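Local coordinates for conserved hypothetical protein (Corynebacterium diphtheriae NCTC 13129, PDB 2GS5) that is of unknown function but belongs to the AlgH (YqgE, UPF0301) family of conserved bacterial proteins, at residues 70-74 with 131-135; 83-87 with 135-139. One frame throughout, in Å; residues are numbered along the deposited sequence.

Interaction 1: 70-74 with 131-135; sequences CVTKP and GMRLF
T72 meets M132 where the loop residues 70-74 cross residues 131-135 of strand 129-141 at a steep angle, the two short runs directed 72° apart. The loop backbone uses one N-H here: T72 N donates to M132 O at 2.9 Å. The return bond uses a side chain as acceptor: M132 N donates to T72 OG1 at 3.0 Å. With OG1 anti to the carbonyl carbon of T72 (chi1 -56°), the hydroxyl stands beside its own backbone N, so that both the N-H and the C=O of M132 are bonded to T72, one to its hydroxyl and one to its backbone N. At G131 the strand has no side chain, and OG1 comes within 3.2 Å of G131 CA. The M132 side chain, a selenomethionine, runs extended until it bends at chi3 (90°), which brings CE against V71 CG2 at a tight 3.4 Å and close to C70 CB. L134 CD1 reaches the same V71 methyl at 3.9 Å, the two side chains crossing nearly at right angles. R133 turns to the polar end of the loop. One water, 2.9 Å from R133 NE, accepts from it in the guanidinium plane and donates to T72 O and P74 O, the carbonyls that flank K73 and the cis peptide bond before P74. The terminal R133 NH2 bonds to A167 O, while V165 in helix 162-166 packs on this side chain and T166 on T72. On the strand's two flanks, G131 and R133 pair with V93 and V91 of strand 87-94, and L134 with Y78 of strand 76-79.

Interaction 2: 83-87 with 135-139; sequences LNQQS and FAGHA
N84 and H138 lie side by side and point the same way, the amide and imidazole planes only 9° apart. They are joined by N84 ND2 donating to H138 NE2 at 3.1 Å. The bond is somewhat bent, 143° at the hydrogen, and each group sits tilted from the plane of the other. NE2 accepts, and ND1 makes a weak bond to A139 O, consistent with the proton lying on ND1. H138 CG lies between its own backbone N and carbonyl carbon (chi1 65°), folding the ring back toward strand 83-84. There one ring face receives L83 CB in a CH-pi contact, 4.0 Å from the centroid and offset toward the rim, and L83 CD1 lies 4.0 Å from H138 CE1. Beneath this cluster L83 and H138 form an antiparallel hydrogen-bonded pair: L83 N donates to H138 O, and H138 N to L83 O at 2.9 Å. Both chains also turn a corner, 83-87 through a type I beta turn from N84 to S87 and 135-139 at G137, whose positive phi suits glycine. Before this corner strand 129-141 pairs with strands 76-79 and 87-94, as in A136 with Y78 and F135 with V89; after it A139 pairs with G49. At the corner G137 N donates to S87 O at 3.0 Å, almost straight. G137 CA also makes CA-H...O contacts with L83 O and N84 O, and lies 3.7 Å from Q85 CA. The Q85 side chain touches I79, its NE2 bonded to G81 O, and Q85 O lies 3.5 Å from A136 CB.

How the interactions relate
Both contacts use strand 129-141 and share F135, with centres about 16 Å apart. Interaction 1 is largely buried: a loop without regular strand structure lies across the strand, and an apolar cluster stands beside polar bonds to a threonine hydroxyl, backbone carbonyls and a bridging water. Interaction 2 is only partly buried, its 83-87 side largely exposed, and is held by one antiparallel pair and a backbone bond at the corner, with a histidine and an asparagine on its outer part. Strands 76-79 and 87-94 neighbour both contacts, being the partners of the shared strand before its bend; beyond the bend the partner is strand 47-51.

Interaction 1: 70-74 with 131-135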
ATOM      1  N   CYS A  70       6.952  -0.347  17.353  1.00 14.90           N
ATOM      2  CA  CYS A  70       7.246   0.314  16.079  1.00 15.19           C
ATOM      3  C   CYS A  70       5.996   0.599  15.258  1.00 14.59           C
ATOM      4  O   CYS A  70       6.071   1.318  14.256  1.00 14.58           O
ATOM      5  CB  CYS A  70       8.149  -0.562  15.215  1.00 15.41           C
ATOM      6  SG  CYS A  70       9.832  -0.734  15.786  1.00 17.25           S
ATOM      7  N   VAL A  71       4.859   0.031  15.655  1.00 14.23           N
ATOM      8  CA  VAL A  71       3.668   0.056  14.802  1.00 14.06           C
ATOM      9  C   VAL A  71       2.794   1.265  15.098  1.00 13.61           C
ATOM     10  O   VAL A  71       2.440   1.532  16.250  1.00 13.31           O
ATOM     11  CB  VAL A  71       2.838  -1.235  14.945  1.00 14.07           C
ATOM     12  CG1 VAL A  71       1.557  -1.157  14.123  1.00 14.38           C
ATOM     13  CG2 VAL A  71       3.660  -2.447  14.517  1.00 14.92           C
ATOM     14  N   THR A  72       2.447   1.988  14.038  1.00 12.90           N
ATOM     15  CA  THR A  72       1.556   3.130  14.127  1.00 13.55           C
ATOM     16  C   THR A  72       0.146   2.685  14.505  1.00 13.22           C
ATOM     17  O   THR A  72      -0.334   1.650  14.041  1.00 13.27           O
ATOM     18  CB  THR A  72       1.510   3.838  12.768  1.00 13.10           C
ATOM     19  OG1 THR A  72       2.845   4.186  12.373  1.00 14.29           O
ATOM     20  CG2 THR A  72       0.614   5.067  12.804  1.00 13.78           C
ATOM     21  N   LYS A  73      -0.527   3.447  15.357  1.00 13.72           N
ATOM     22  CA  LYS A  73      -1.913   3.140  15.691  1.00 14.65           C
ATOM     23  C   LYS A  73      -2.812   3.277  14.462  1.00 14.35           C
ATOM     24  O   LYS A  73      -2.581   4.150  13.623  1.00 15.07           O
ATOM     25  CB  LYS A  73      -2.421   4.054  16.816  1.00 14.70           C
ATOM     26  CG  LYS A  73      -1.816   3.735  18.178  1.00 17.53           C
ATOM     27  CD  LYS A  73      -2.396   4.593  19.307  1.00 18.31           C
ATOM     28  CE  LYS A  73      -1.779   5.977  19.385  1.00 21.43           C
ATOM     29  NZ  LYS A  73      -2.040   6.599  20.722  1.00 22.88           N
ATOM     30  N   PRO A  74      -3.833   2.415  14.339  1.00 14.43           N
ATOM     31  CA  PRO A  74      -4.150   1.307  15.232  1.00 14.12           C
ATOM     32  C   PRO A  74      -3.239   0.096  15.007  1.00 13.48           C
ATOM     33  O   PRO A  74      -2.948  -0.279  13.858  1.00 13.11           O
ATOM     34  CB  PRO A  74      -5.599   0.970  14.881  1.00 14.70           C
ATOM     35  CG  PRO A  74      -5.779   1.430  13.511  1.00 15.51           C
ATOM     36  CD  PRO A  74      -4.803   2.524  13.234  1.00 14.69           C
ATOM     37  N   GLY A 131       6.961   5.715  11.203  1.00 13.44           N
ATOM     38  CA  GLY A 131       5.713   4.968  11.232  1.00 13.32           C
ATOM     39  C   GLY A 131       5.885   3.623  10.570  1.00 13.11           C
ATOM     40  O   GLY A 131       6.844   3.410   9.839  1.00 12.63           O
HETATM   41  N   MSE A 132       4.968   2.706  10.858  1.00 14.29           N
HETATM   42  CA  MSE A 132       5.010   1.369  10.276  1.00 15.80           C
HETATM   43  C   MSE A 132       3.642   0.701  10.404  1.00 14.10           C
HETATM   44  O   MSE A 132       2.920   0.929  11.367  1.00 13.72           O
HETATM   45  CB  MSE A 132       6.074   0.528  10.980  1.00 16.43           C
HETATM   46  CG  MSE A 132       6.355  -0.801  10.337  1.00 16.82           C
HETATM   47 SE   MSE A 132       7.673  -1.738  11.408  1.00 27.12          SE
HETATM   48  CE  MSE A 132       6.397  -2.638  12.585  1.00 25.16           C
ATOM     49  N   ARG A 133       3.309  -0.140   9.432  1.00 13.12           N
ATOM     50  CA  ARG A 133       2.053  -0.879   9.440  1.00 12.79           C
ATOM     51  C   ARG A 133       2.325  -2.294   8.963  1.00 12.40           C
ATOM     52  O   ARG A 133       3.188  -2.507   8.107  1.00 12.10           O
ATOM     53  CB  ARG A 133       1.041  -0.187   8.522  1.00 12.68           C
ATOM     54  CG  ARG A 133      -0.359  -0.798   8.532  1.00 12.82           C
ATOM     55  CD  ARG A 133      -1.428   0.254   8.309  1.00 13.06           C
ATOM     56  NE  ARG A 133      -1.575   1.098   9.491  1.00 13.41           N
ATOM     57  CZ  ARG A 133      -2.268   2.233   9.532  1.00 13.63           C
ATOM     58  NH1 ARG A 133      -2.872   2.687   8.448  1.00 14.58           N
ATOM     59  NH2 ARG A 133      -2.328   2.919  10.674  1.00 14.00           N
ATOM     60  N   LEU A 134       1.597  -3.246   9.534  1.00 11.67           N
ATOM     61  CA  LEU A 134       1.776  -4.669   9.226  1.00 12.11           C
ATOM     62  C   LEU A 134       0.588  -5.194   8.439  1.00 11.40           C
ATOM     63  O   LEU A 134      -0.560  -4.907   8.765  1.00 11.69           O
ATOM     64  CB  LEU A 134       1.948  -5.478  10.510  1.00 12.34           C
ATOM     65  CG  LEU A 134       3.233  -5.164  11.275  1.00 13.73           C
ATOM     66  CD1 LEU A 134       3.241  -5.832  12.632  1.00 15.58           C
ATOM     67  CD2 LEU A 134       4.455  -5.606  10.486  1.00 16.11           C
ATOM     68  N   PHE A 135       0.884  -5.985   7.413  1.00 12.03           N
ATOM     69  CA  PHE A 135      -0.128  -6.493   6.495  1.00 12.25           C
ATOM     70  C   PHE A 135      -0.091  -7.999   6.409  1.00 12.33           C
ATOM     71  O   PHE A 135       0.958  -8.581   6.158  1.00 12.90           O
ATOM     72  CB  PHE A 135       0.084  -5.909   5.103  1.00 12.70           C
ATOM     73  CG  PHE A 135       0.062  -4.417   5.092  1.00 12.36           C
ATOM     74  CD1 PHE A 135      -1.112  -3.719   4.843  1.00 13.68           C
ATOM     75  CD2 PHE A 135       1.218  -3.698   5.397  1.00 14.03           C
ATOM     76  CE1 PHE A 135      -1.145  -2.339   4.879  1.00 13.50           C
ATOM     77  CE2 PHE A 135       1.194  -2.316   5.415  1.00 12.92           C
ATOM     78  CZ  PHE A 135       0.018  -1.634   5.162  1.00 13.55           C
TER
HETATM   79  O   HOH W   1      -0.867   0.054  12.082  1.00 14.05           O

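Interaction 2: 83-87 with 135-139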
ATOM      1  N   LEU A  83      -3.915 -13.660  -0.870  1.00 11.13           N
ATOM      2  CA  LEU A  83      -2.914 -14.721  -0.906  1.00 11.59           C
ATOM      3  C   LEU A  83      -2.079 -14.737   0.358  1.00 11.98           C
ATOM      4  O   LEU A  83      -1.667 -13.691   0.838  1.00 11.70           O
ATOM      5  CB  LEU A  83      -1.975 -14.532  -2.094  1.00 11.85           C
ATOM      6  CG  LEU A  83      -2.613 -14.726  -3.469  1.00 12.77           C
ATOM      7  CD1 LEU A  83      -1.836 -13.957  -4.527  1.00 14.65           C
ATOM      8  CD2 LEU A  83      -2.641 -16.207  -3.804  1.00 12.87           C
ATOM      9  N   ASN A  84      -1.789 -15.926   0.863  1.00 13.50           N
ATOM     10  CA  ASN A  84      -0.842 -16.083   1.956  1.00 14.28           C
ATOM     11  C   ASN A  84      -1.176 -15.204   3.157  1.00 14.23           C
ATOM     12  O   ASN A  84      -0.337 -14.440   3.638  1.00 14.54           O
ATOM     13  CB  ASN A  84       0.587 -15.824   1.460  1.00 14.41           C
ATOM     14  CG  ASN A  84       1.006 -16.809   0.401  1.00 16.85           C
ATOM     15  OD1 ASN A  84       1.275 -17.972   0.704  1.00 21.68           O
ATOM     16  ND2 ASN A  84       1.043 -16.363  -0.852  1.00 18.88           N
ATOM     17  N   GLN A  85      -2.403 -15.344   3.655  1.00 15.10           N
ATOM     18  CA  GLN A  85      -2.874 -14.498   4.754  1.00 16.24           C
ATOM     19  C   GLN A  85      -2.240 -14.796   6.119  1.00 15.97           C
ATOM     20  O   GLN A  85      -2.410 -14.015   7.053  1.00 15.97           O
ATOM     21  CB  GLN A  85      -4.400 -14.519   4.830  1.00 16.39           C
ATOM     22  CG  GLN A  85      -5.067 -13.877   3.611  1.00 18.20           C
ATOM     23  CD  GLN A  85      -6.532 -13.568   3.842  1.00 19.25           C
ATOM     24  OE1 GLN A  85      -7.220 -14.292   4.574  1.00 23.94           O
ATOM     25  NE2 GLN A  85      -7.023 -12.492   3.221  1.00 18.78           N
ATOM     26  N   GLN A  86      -1.470 -15.877   6.230  1.00 16.09           N
ATOM     27  CA  GLN A  86      -0.715 -16.127   7.459  1.00 16.67           C
ATOM     28  C   GLN A  86       0.706 -15.564   7.394  1.00 16.46           C
ATOM     29  O   GLN A  86       1.488 -15.729   8.331  1.00 16.77           O
ATOM     30  CB  GLN A  86      -0.713 -17.619   7.784  1.00 17.84           C
ATOM     31  CG  GLN A  86      -2.114 -18.185   8.031  1.00 20.76           C
ATOM     32  CD  GLN A  86      -2.873 -17.430   9.114  1.00 24.51           C
ATOM     33  OE1 GLN A  86      -2.459 -17.407  10.279  1.00 28.54           O
ATOM     34  NE2 GLN A  86      -3.988 -16.805   8.735  1.00 27.06           N
ATOM     35  N   SER A  87       1.032 -14.885   6.297  1.00 15.38           N
ATOM     36  CA  SER A  87       2.322 -14.236   6.144  1.00 15.78           C
ATOM     37  C   SER A  87       2.157 -12.730   6.295  1.00 15.40           C
ATOM     38  O   SER A  87       1.180 -12.149   5.824  1.00 14.35           O
ATOM     39  CB  SER A  87       2.934 -14.604   4.805  1.00 15.60           C
ATOM     40  OG  SER A  87       3.167 -16.006   4.754  1.00 15.82           O
ATOM     41  N   PHE A 135       0.884  -5.985   7.413  1.00 12.03           N
ATOM     42  CA  PHE A 135      -0.128  -6.493   6.495  1.00 12.25           C
ATOM     43  C   PHE A 135      -0.091  -7.999   6.409  1.00 12.33           C
ATOM     44  O   PHE A 135       0.958  -8.581   6.158  1.00 12.90           O
ATOM     45  CB  PHE A 135       0.084  -5.909   5.103  1.00 12.70           C
ATOM     46  CG  PHE A 135       0.062  -4.417   5.092  1.00 12.36           C
ATOM     47  CD1 PHE A 135      -1.112  -3.719   4.843  1.00 13.68           C
ATOM     48  CD2 PHE A 135       1.218  -3.698   5.397  1.00 14.03           C
ATOM     49  CE1 PHE A 135      -1.145  -2.339   4.879  1.00 13.50           C
ATOM     50  CE2 PHE A 135       1.194  -2.316   5.415  1.00 12.92           C
ATOM     51  CZ  PHE A 135       0.018  -1.634   5.162  1.00 13.55           C
ATOM     52  N   ALA A 136      -1.250  -8.618   6.611  1.00 11.86           N
ATOM     53  CA  ALA A 136      -1.415 -10.062   6.493  1.00 11.86           C
ATOM     54  C   ALA A 136      -1.937 -10.362   5.100  1.00 11.54           C
ATOM     55  O   ALA A 136      -2.988  -9.854   4.708  1.00 11.74           O
ATOM     56  CB  ALA A 136      -2.396 -10.573   7.558  1.00 12.00           C
ATOM     57  N   GLY A 137      -1.196 -11.161   4.344  1.00 11.59           N
ATOM     58  CA  GLY A 137      -1.585 -11.516   2.990  1.00 11.40           C
ATOM     59  C   GLY A 137      -1.149 -10.470   1.991  1.00 11.27           C
ATOM     60  O   GLY A 137      -0.719  -9.374   2.359  1.00 10.95           O
ATOM     61  N   HIS A 138      -1.253 -10.809   0.714  1.00 11.29           N
ATOM     62  CA  HIS A 138      -0.885  -9.891  -0.346  1.00 11.38           C
ATOM     63  C   HIS A 138      -1.658 -10.196  -1.618  1.00 11.79           C
ATOM     64  O   HIS A 138      -2.402 -11.176  -1.687  1.00 11.33           O
ATOM     65  CB  HIS A 138       0.617  -9.972  -0.619  1.00 11.47           C
ATOM     66  CG  HIS A 138       1.053 -11.296  -1.146  1.00 11.75           C
ATOM     67  ND1 HIS A 138       1.109 -11.589  -2.489  1.00 15.87           N
ATOM     68  CD2 HIS A 138       1.423 -12.425  -0.501  1.00 11.00           C
ATOM     69  CE1 HIS A 138       1.519 -12.834  -2.647  1.00 12.25           C
ATOM     70  NE2 HIS A 138       1.715 -13.365  -1.457  1.00 14.57           N
ATOM     71  N   ALA A 139      -1.488  -9.303  -2.589  1.00 11.26           N
ATOM     72  CA  ALA A 139      -2.055  -9.428  -3.929  1.00 12.04           C
ATOM     73  C   ALA A 139      -0.902  -9.667  -4.906  1.00 12.11           C
ATOM     74  O   ALA A 139       0.197  -9.169  -4.706  1.00 11.71           O
ATOM     75  CB  ALA A 139      -2.812  -8.168  -4.292  1.00 12.68           C
TER